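Local coordinates for xyloglucanase (Paenibacillus pabuli, PDB 2JEP), which probably cleaves the xyloglucan of plant cell walls as a family 5 endo-glucanase, hydrolysing beta-glucosidic bonds of its backbone, at residues 182-185 against 186-190; 231-235 against 236-240. All coordinates share one frame; numbering follows the deposited sequence.

Interaction 1: residues 182-185 against 186-190; sequences EVFD and GNYGN
F184 turns the edge of its ring toward the face of Y188, a T-shaped pair with centroids 5.3 Å apart and planes at 67°; F184 CE2 lies over the centre of the tyrosine ring. The phenylalanine's own face is covered by backbone: G186 CA makes a CH-pi contact 3.7 Å from the F184 ring centroid. With CG between the backbone N and the carbonyl carbon (chi1 73°), the ring folds over G186, two residues on, and at its edge F184 CD2 meets N187 O in the ring plane at 3.3 Å.

This is the loop between barrel strand 175-178 and helix 193-211 of a TIM barrel, and an Asx turn tightens it: G189 N donates to N187 OD1 at 2.6 Å, approaching from above the carbonyl plane.

The remaining polar contacts centre on D185. N187 N donates to D185 OD1 at 3.0 Å, a fairly straight bond (161°) that arrives from above the carboxylate plane. The D185 carboxylate and N187 amide lie side by side with their planes nearly parallel, and a water joins them, donating to D185 OD2 at 2.7 Å and accepting from N187 ND2 at 2.9 Å. A second water lies within hydrogen-bonding distance of D185 OD2 and, more weakly, N190 O, with more acceptors around it than protons.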
ATOM      1  N   GLU A 182      -7.051  -1.302  -2.868  1.00  6.01           N
ATOM      2  CA  GLU A 182      -8.245  -0.846  -2.157  1.00  6.55           C
ATOM      3  C   GLU A 182      -9.457  -1.372  -2.909  1.00  6.60           C
ATOM      4  O   GLU A 182      -9.802  -0.882  -3.985  1.00  6.95           O
ATOM      5  CB  GLU A 182      -8.294   0.683  -2.102  1.00  6.99           C
ATOM      6  CG  GLU A 182      -7.131   1.273  -1.342  1.00  7.17           C
ATOM      7  CD  GLU A 182      -7.098   2.799  -1.329  1.00  6.43           C
ATOM      8  OE1 GLU A 182      -7.820   3.447  -2.135  1.00  8.15           O
ATOM      9  OE2 GLU A 182      -6.324   3.357  -0.504  1.00  7.53           O
ATOM     10  N   VAL A 183     -10.032  -2.435  -2.357  1.00  6.84           N
ATOM     11  CA  VAL A 183     -11.049  -3.253  -3.041  1.00  7.08           C
ATOM     12  C   VAL A 183     -12.364  -3.138  -2.283  1.00  7.36           C
ATOM     13  O   VAL A 183     -12.467  -3.467  -1.099  1.00  7.89           O
ATOM     14  CB  VAL A 183     -10.532  -4.700  -3.172  1.00  7.31           C
ATOM     15  CG1 VAL A 183     -11.607  -5.693  -3.604  1.00  8.52           C
ATOM     16  CG2 VAL A 183      -9.356  -4.718  -4.174  1.00  9.25           C
ATOM     17  N   PHE A 184     -13.357  -2.584  -2.977  1.00  6.92           N
ATOM     18  CA  PHE A 184     -14.700  -2.419  -2.474  1.00  7.76           C
ATOM     19  C   PHE A 184     -15.623  -2.156  -3.666  1.00  8.73           C
ATOM     20  O   PHE A 184     -15.196  -2.319  -4.816  1.00  8.83           O
ATOM     21  CB  PHE A 184     -14.806  -1.337  -1.363  1.00  8.57           C
ATOM     22  CG  PHE A 184     -14.688   0.112  -1.815  1.00  9.70           C
ATOM     23  CD1 PHE A 184     -13.748   0.558  -2.739  1.00 10.65           C
ATOM     24  CD2 PHE A 184     -15.493   1.060  -1.184  1.00 11.99           C
ATOM     25  CE1 PHE A 184     -13.681   1.936  -3.080  1.00 11.75           C
ATOM     26  CE2 PHE A 184     -15.400   2.405  -1.505  1.00 13.95           C
ATOM     27  CZ  PHE A 184     -14.502   2.835  -2.459  1.00 12.89           C
ATOM     28  N   ASP A 185     -16.882  -1.803  -3.378  1.00  9.31           N
ATOM     29  CA  ASP A 185     -17.892  -1.586  -4.395  1.00 11.24           C
ATOM     30  C   ASP A 185     -18.121  -0.104  -4.669  1.00 13.33           C
ATOM     31  O   ASP A 185     -19.035   0.213  -5.448  1.00 14.84           O
ATOM     32  CB  ASP A 185     -19.228  -2.260  -4.030  1.00 10.15           C
ATOM     33  CG  ASP A 185     -19.834  -1.717  -2.741  1.00 10.81           C
ATOM     34  OD1 ASP A 185     -19.183  -0.869  -2.104  1.00 11.77           O
ATOM     35  OD2 ASP A 185     -20.964  -2.179  -2.405  1.00 13.05           O
ATOM     36  N   GLY A 186     -17.350   0.791  -4.045  1.00 14.25           N
ATOM     37  CA  GLY A 186     -17.604   2.242  -4.166  1.00 15.62           C
ATOM     38  C   GLY A 186     -18.320   2.931  -3.019  1.00 16.98           C
ATOM     39  O   GLY A 186     -18.350   4.187  -2.964  1.00 18.40           O
ATOM     40  N   ASN A 187     -18.937   2.154  -2.137  1.00 17.31           N
ATOM     41  CA  ASN A 187     -19.768   2.651  -1.049  1.00 17.41           C
ATOM     42  C   ASN A 187     -18.934   2.683   0.223  1.00 17.41           C
ATOM     43  O   ASN A 187     -18.271   1.707   0.550  1.00 16.49           O
ATOM     44  CB  ASN A 187     -20.958   1.666  -0.914  1.00 18.19           C
ATOM     45  CG  ASN A 187     -21.851   1.896   0.317  1.00 19.55           C
ATOM     46  OD1 ASN A 187     -21.582   2.720   1.193  1.00 20.17           O
ATOM     47  ND2 ASN A 187     -22.917   1.094   0.391  1.00 21.07           N
ATOM     48  N   TYR A 188     -18.971   3.817   0.929  1.00 15.33           N
ATOM     49  CA  TYR A 188     -18.145   4.022   2.136  1.00 16.17           C
ATOM     50  C   TYR A 188     -18.796   3.581   3.422  1.00 15.83           C
ATOM     51  O   TYR A 188     -18.165   3.704   4.511  1.00 17.59           O
ATOM     52  CB  TYR A 188     -17.751   5.489   2.247  1.00 17.73           C
ATOM     53  CG  TYR A 188     -16.731   5.802   1.222  1.00 17.59           C
ATOM     54  CD1 TYR A 188     -17.097   6.235  -0.043  1.00 19.22           C
ATOM     55  CD2 TYR A 188     -15.382   5.631   1.501  1.00 20.63           C
ATOM     56  CE1 TYR A 188     -16.138   6.511  -0.996  1.00 19.00           C
ATOM     57  CE2 TYR A 188     -14.440   5.889   0.570  1.00 19.27           C
ATOM     58  CZ  TYR A 188     -14.810   6.317  -0.676  1.00 19.42           C
ATOM     59  OH  TYR A 188     -13.875   6.595  -1.622  1.00 19.99           O
ATOM     60  N   GLY A 189     -20.023   3.071   3.305  1.00 14.63           N
ATOM     61  CA  GLY A 189     -20.748   2.525   4.429  1.00 15.00           C
ATOM     62  C   GLY A 189     -20.429   1.062   4.605  1.00 14.14           C
ATOM     63  O   GLY A 189     -19.449   0.545   4.075  1.00 13.83           O
ATOM     64  N   ASN A 190     -21.232   0.393   5.402  1.00 13.71           N
ATOM     65  CA  ASN A 190     -20.924  -0.949   5.844  1.00 13.61           C
ATOM     66  C   ASN A 190     -20.847  -1.860   4.618  1.00 12.31           C
ATOM     67  O   ASN A 190     -21.674  -1.778   3.697  1.00 13.35           O
ATOM     68  CB  ASN A 190     -21.959  -1.481   6.837  1.00 15.21           C
ATOM     69  CG  ASN A 190     -21.941  -0.747   8.185  1.00 18.38           C
ATOM     70  OD1 ASN A 190     -21.097   0.102   8.442  1.00 19.88           O
ATOM     71  ND2 ASN A 190     -22.884  -1.105   9.054  1.00 24.34           N
TER
HETATM   72  O   HOH W   1     -21.166  -2.488   0.325  1.00 12.09           O
HETATM   73  O   HOH W   2     -23.204  -0.711  -1.889  1.00 15.20           O

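Interaction 2: residues 231-235 against 236-240; sequences IDYTV and GNYGF
Y233 points an edge of its ring at the face of Y238, a T-shaped stack with centroids 4.9 Å apart and planes nearly perpendicular at 84°. Y233 CD1 sits over the middle of the Y238 ring, about equally far from most of its atoms, so the contact is spread over the whole face. In both tyrosines CG is anti to the carbonyl carbon and beside the backbone N (Y238 chi1 -65°). On Y238 this brings the ring back over the helix end, where its CE2 also comes within 3.5 Å of D232 O, obliquely to the ring.

F240 differs, with CG anti to its backbone N (chi1 -177°), and turns the face of its ring to T234. The methyl T234 CG2 stands almost on the ring normal, 4.2 Å from the F240 centroid, in a CH-pi contact. F240 CB rests against T234 O at 3.7 Å.

The backbone explains why these side chains meet. G236 N still closes the last helical turn by donating to D232 O at 3.0 Å, but G236 itself leaves helical geometry. An inverse gamma turn centred on N237 kinks the chain, and the bend through Y238 and G239 brings F240 back to the helix. A water fills the crook of the turn, within hydrogen-bonding distance of Y233 O and G236 O, which compete with other acceptors for its protons, and accepting from F240 N at 2.9 Å.

Behind the short helix 231-235, I231 packs on A263 and Y265 of barrel strand 259-265. V235 lies against M308 and F312 of helix 298-313, to which D232 OD1 is also tied through Q304 NE2. Helix 193-211 covers T234, Y238 and F240 with Y196, whose hydroxyl bonds to Y233 O, while its N200 touches F240 and bonds to G239 O.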
ATOM      1  N   ILE A 231      -9.510   0.224   8.374  1.00  7.20           N
ATOM      2  CA  ILE A 231      -9.261  -0.448   9.657  1.00  7.70           C
ATOM      3  C   ILE A 231     -10.546  -0.979  10.305  1.00  8.59           C
ATOM      4  O   ILE A 231     -10.638  -2.158  10.633  1.00  8.27           O
ATOM      5  CB  ILE A 231      -8.490   0.478  10.623  1.00  7.56           C
ATOM      6  CG1 ILE A 231      -7.024   0.615  10.146  1.00  8.50           C
ATOM      7  CG2 ILE A 231      -8.544  -0.051  12.056  1.00  8.62           C
ATOM      8  CD1 ILE A 231      -6.188   1.660  10.907  1.00  9.10           C
ATOM      9  N   ASP A 232     -11.536  -0.121  10.466  1.00  8.41           N
ATOM     10  CA  ASP A 232     -12.759  -0.547  11.162  1.00  8.81           C
ATOM     11  C   ASP A 232     -13.426  -1.718  10.458  1.00  8.78           C
ATOM     12  O   ASP A 232     -13.915  -2.654  11.106  1.00  9.43           O
ATOM     13  CB  ASP A 232     -13.755   0.581  11.215  1.00  9.88           C
ATOM     14  CG  ASP A 232     -13.409   1.648  12.252  1.00 11.71           C
ATOM     15  OD1 ASP A 232     -12.494   1.454  13.069  1.00 11.96           O
ATOM     16  OD2 ASP A 232     -14.125   2.668  12.231  1.00 15.10           O
ATOM     17  N   TYR A 233     -13.456  -1.685   9.136  1.00  8.22           N
ATOM     18  CA  TYR A 233     -14.126  -2.758   8.393  1.00  8.70           C
ATOM     19  C   TYR A 233     -13.294  -4.037   8.273  1.00  8.56           C
ATOM     20  O   TYR A 233     -13.817  -5.056   7.832  1.00  8.34           O
ATOM     21  CB  TYR A 233     -14.572  -2.280   7.002  1.00  8.93           C
ATOM     22  CG  TYR A 233     -15.648  -1.209   7.013  1.00  9.36           C
ATOM     23  CD1 TYR A 233     -16.691  -1.255   7.932  1.00 10.84           C
ATOM     24  CD2 TYR A 233     -15.625  -0.157   6.118  1.00 10.29           C
ATOM     25  CE1 TYR A 233     -17.678  -0.300   7.939  1.00 11.90           C
ATOM     26  CE2 TYR A 233     -16.619   0.808   6.121  1.00 11.45           C
ATOM     27  CZ  TYR A 233     -17.630   0.728   7.040  1.00 11.76           C
ATOM     28  OH  TYR A 233     -18.634   1.698   7.050  1.00 14.19           O
ATOM     29  N   THR A 234     -12.024  -3.970   8.649  1.00  8.16           N
ATOM     30  CA  THR A 234     -11.124  -5.108   8.686  1.00  8.12           C
ATOM     31  C   THR A 234     -11.078  -5.749  10.074  1.00  8.79           C
ATOM     32  O   THR A 234     -11.043  -6.975  10.191  1.00  9.19           O
ATOM     33  CB  THR A 234      -9.718  -4.703   8.201  1.00  7.96           C
ATOM     34  OG1 THR A 234      -9.836  -4.071   6.920  1.00  7.85           O
ATOM     35  CG2 THR A 234      -8.799  -5.884   8.100  1.00  8.96           C
ATOM     36  N   VAL A 235     -11.072  -4.927  11.122  1.00  9.00           N
ATOM     37  CA  VAL A 235     -11.007  -5.486  12.475  0.50  9.12           C
ATOM     38  C   VAL A 235     -12.375  -5.818  13.056  1.00 10.47           C
ATOM     39  O   VAL A 235     -12.471  -6.700  13.906  1.00 12.52           O
ATOM     40  CB  VAL A 235     -10.234  -4.588  13.482  0.50  8.48           C
ATOM     41  CG1 VAL A 235      -8.814  -4.337  12.971  0.50  9.15           C
ATOM     42  CG2 VAL A 235     -11.003  -3.279  13.788  0.50  7.61           C
ATOM     43  N   GLY A 236     -13.414  -5.136  12.620  1.00 10.48           N
ATOM     44  CA  GLY A 236     -14.739  -5.378  13.168  1.00 10.95           C
ATOM     45  C   GLY A 236     -15.422  -6.587  12.574  1.00 11.24           C
ATOM     46  O   GLY A 236     -14.866  -7.296  11.740  1.00 11.32           O
ATOM     47  N   ASN A 237     -16.655  -6.829  13.017  1.00 10.77           N
ATOM     48  CA  ASN A 237     -17.376  -8.034  12.607  1.00 10.85           C
ATOM     49  C   ASN A 237     -18.188  -7.790  11.349  1.00 11.11           C
ATOM     50  O   ASN A 237     -19.422  -7.781  11.368  1.00 12.73           O
ATOM     51  CB  ASN A 237     -18.273  -8.522  13.757  1.00 11.97           C
ATOM     52  CG  ASN A 237     -18.891  -9.864  13.467  1.00 12.33           C
ATOM     53  OD1 ASN A 237     -18.381 -10.628  12.638  1.00 13.15           O
ATOM     54  ND2 ASN A 237     -19.989 -10.165  14.140  1.00 15.69           N
ATOM     55  N   TYR A 238     -17.492  -7.577  10.233  1.00 10.37           N
ATOM     56  CA  TYR A 238     -18.106  -7.208   8.965  1.00  9.54           C
ATOM     57  C   TYR A 238     -17.912  -8.223   7.866  1.00  8.82           C
ATOM     58  O   TYR A 238     -18.485  -8.071   6.777  1.00  9.45           O
ATOM     59  CB  TYR A 238     -17.552  -5.861   8.471  1.00 10.31           C
ATOM     60  CG  TYR A 238     -17.917  -4.697   9.374  1.00 10.90           C
ATOM     61  CD1 TYR A 238     -19.161  -4.084   9.270  1.00 12.51           C
ATOM     62  CD2 TYR A 238     -17.023  -4.228  10.330  1.00 10.95           C
ATOM     63  CE1 TYR A 238     -19.496  -3.002  10.093  1.00 14.17           C
ATOM     64  CE2 TYR A 238     -17.343  -3.138  11.145  1.00 11.89           C
ATOM     65  CZ  TYR A 238     -18.585  -2.537  11.031  1.00 13.26           C
ATOM     66  OH  TYR A 238     -18.869  -1.456  11.852  1.00 15.62           O
ATOM     67  N   GLY A 239     -17.146  -9.265   8.147  1.00  8.64           N
ATOM     68  CA  GLY A 239     -16.961 -10.332   7.177  1.00  8.42           C
ATOM     69  C   GLY A 239     -15.536 -10.682   6.796  1.00  7.70           C
ATOM     70  O   GLY A 239     -15.324 -11.666   6.087  1.00  8.05           O
ATOM     71  N   PHE A 240     -14.541  -9.906   7.239  1.00  7.53           N
ATOM     72  CA  PHE A 240     -13.161 -10.275   6.885  1.00  7.43           C
ATOM     73  C   PHE A 240     -12.822 -11.653   7.447  1.00  7.24           C
ATOM     74  O   PHE A 240     -13.149 -11.950   8.587  1.00  8.61           O
ATOM     75  CB  PHE A 240     -12.170  -9.252   7.453  1.00  7.30           C
ATOM     76  CG  PHE A 240     -10.726  -9.510   7.078  1.00  8.06           C
ATOM     77  CD1 PHE A 240     -10.285  -9.330   5.785  1.00  8.22           C
ATOM     78  CD2 PHE A 240      -9.824  -9.976   8.013  1.00  9.45           C
ATOM     79  CE1 PHE A 240      -8.958  -9.554   5.467  1.00  9.73           C
ATOM     80  CE2 PHE A 240      -8.508 -10.232   7.674  1.00  9.95           C
ATOM     81  CZ  PHE A 240      -8.080 -10.016   6.406  1.00  9.52           C
TER
HETATM   82  O   HOH W   3     -14.546  -7.545   8.970  1.00  9.43           O

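How the interactions relate
Interaction 1 lies in the loop between strand 175-178 and helix 193-211, interaction 2 in the short helix after strand 222-225 and the turn that leaves it; their centres are about 12 Å apart, and Y233 joins them. Its hydroxyl OH lies 3.2 Å from N190 OD1 and 3.3 Å from Y188 O, both probable hydrogen bonds, while Y238 CE1 packs on N190 CG at 3.8 Å. The loop starts at the barrel mouth with E182 and runs outward to N190: E182, bonded to Y135 and H264, stands where family 5 enzymes carry their acid/base glutamate, and so probably belongs to the active site. The Y188 side chain is about 8 Å from a bound calcium ion.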